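Haloacid dehalogenase (Pseudomonas aeruginosa, PDB 3UMC) probably hydrolyses the carbon-halogen bond of L-2-haloacids, as a member of the haloacid dehalogenase-like hydrolase superfamily. Local coordinates at residues P224-S227 with Q228-A232. Numbering follows the deposited sequence.
Sequences PGQS and QDLAA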
loop_
_atom_site.group_PDB
_atom_site.type_symbol
_atom_site.label_atom_id
_atom_site.label_comp_id
_atom_site.label_asym_id
_atom_site.label_seq_id
_atom_site.Cartn_x
_atom_site.Cartn_y
_atom_site.Cartn_z
ATOM N N PRO A 224 -20.676 17.005 -19.605
ATOM C CA PRO A 224 -22.033 16.916 -20.207
ATOM C C PRO A 224 -22.100 16.137 -21.542
ATOM O O PRO A 224 -23.113 15.516 -21.813
ATOM C CB PRO A 224 -22.435 18.387 -20.383
ATOM C CG PRO A 224 -21.578 19.141 -19.318
ATOM C CD PRO A 224 -20.265 18.407 -19.353
ATOM N N GLY A 225 -21.050 16.112 -22.356
ATOM C CA GLY A 225 -21.065 15.213 -23.565
ATOM C C GLY A 225 -21.132 13.661 -23.403
ATOM O O GLY A 225 -21.453 12.937 -24.356
ATOM N N GLN A 226 -20.824 13.140 -22.209
ATOM C CA GLN A 226 -20.414 11.738 -22.069
ATOM C C GLN A 226 -21.389 10.740 -22.691
ATOM O O GLN A 226 -22.582 10.743 -22.384
ATOM C CB GLN A 226 -20.242 11.370 -20.583
ATOM C CG GLN A 226 -19.725 9.932 -20.334
ATOM C CD GLN A 226 -19.358 9.653 -18.851
ATOM O OE1 GLN A 226 -18.989 10.575 -18.087
ATOM N NE2 GLN A 226 -19.491 8.373 -18.445
ATOM N N SER A 227 -20.819 9.802 -23.431
ATOM C CA SER A 227 -21.583 8.771 -24.069
ATOM C C SER A 227 -21.235 7.344 -23.628
ATOM O O SER A 227 -21.964 6.430 -23.980
ATOM C CB SER A 227 -21.355 8.873 -25.605
ATOM O OG SER A 227 -19.994 8.534 -25.920
ATOM N N GLN A 228 -20.092 7.140 -22.972
ATOM C CA GLN A 228 -19.594 5.825 -22.600
ATOM C C GLN A 228 -19.897 5.537 -21.112
ATOM O O GLN A 228 -19.899 6.464 -20.286
ATOM C CB GLN A 228 -18.095 5.708 -22.815
ATOM C CG GLN A 228 -17.645 5.639 -24.264
ATOM C CD GLN A 228 -17.777 4.237 -24.892
ATOM O OE1 GLN A 228 -18.605 4.034 -25.802
ATOM N NE2 GLN A 228 -16.967 3.259 -24.403
ATOM N N ASP A 229 -20.160 4.250 -20.816
ATOM C CA ASP A 229 -20.219 3.744 -19.468
ATOM C C ASP A 229 -21.315 4.456 -18.687
ATOM O O ASP A 229 -21.122 4.721 -17.515
ATOM C CB ASP A 229 -18.856 3.870 -18.732
ATOM C CG ASP A 229 -17.831 2.856 -19.231
ATOM O OD1 ASP A 229 -18.221 1.677 -19.400
ATOM O OD2 ASP A 229 -16.642 3.201 -19.407
ATOM N N LEU A 230 -22.460 4.703 -19.352
ATOM C CA LEU A 230 -23.617 5.297 -18.733
ATOM C C LEU A 230 -24.379 4.246 -17.940
ATOM O O LEU A 230 -25.070 4.562 -17.006
ATOM C CB LEU A 230 -24.526 5.999 -19.760
ATOM C CG LEU A 230 -23.884 7.182 -20.487
ATOM C CD1 LEU A 230 -24.916 7.958 -21.370
ATOM C CD2 LEU A 230 -23.223 8.136 -19.489
ATOM N N ALA A 231 -24.211 2.991 -18.314
ATOM C CA ALA A 231 -24.905 1.925 -17.673
ATOM C C ALA A 231 -24.114 0.633 -17.661
ATOM O O ALA A 231 -23.084 0.518 -18.287
ATOM C CB ALA A 231 -26.306 1.691 -18.379
ATOM N N ALA A 232 -24.623 -0.334 -16.915
ATOM C CA ALA A 232 -23.991 -1.640 -16.821
ATOM C C ALA A 232 -24.257 -2.438 -18.134
ATOM O O ALA A 232 -25.408 -2.569 -18.580
ATOM C CB ALA A 232 -24.440 -2.415 -15.574
#
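In the surface loop that joins strand 212-216 to strand 238-240 of the parallel sheet, the side chain of Gln-226 reaches forward along its own backbone and bonds to the main chain of Gln-228. The evidence is one short, straight hydrogen bond: Gln-226 NE2 lies 2.7 Å from Gln-228 O, with 166° at the hydrogen. The carbonyl is met almost head-on, at a C=O...N angle of 171°, and its oxygen lies close to the Gln-226 amide plane. An extended side chain makes this reach possible: CG is anti to the backbone N (chi1 -176°) and the chain stays extended beyond CG, which carries the amide to the carbonyl of Gln-228. The aliphatic part packs against the same oxygen, with Gln-226 CG 3.5 Å from Gln-228 O. Both ends of the amide have partners, since OE1 accepts from the backbone N of Tyr-222; this bond and the one to Gln-228 O should hold the rotation of the group, with a weak bond from NE2 to Arg-218 O in addition, and they link Gln-226 to the earlier part of the loop. Leu-230 adds van der Waals contact, its side chain running past that of Gln-226 in the opposite direction. Its methyl CD2 is 3.9 Å from the amide nitrogen Gln-226 NE2, while CD1 approaches the backbone oxygen Gln-226 O, 3.8 Å away. Between these residues, Asp-229 has positive phi and psi, the left-handed helical region, and there the chain changes direction. Its carboxylate points to another part of the fold, OD1 accepting from Asn-200 ND2, which also bonds to Ala-231 O. The arrangement is that of a loop without regular helix or strand, held in part by side-chain-to-main-chain hydrogen bonds, here a connection between neighbouring parallel strands of the Rossmann-like core of the HAD fold.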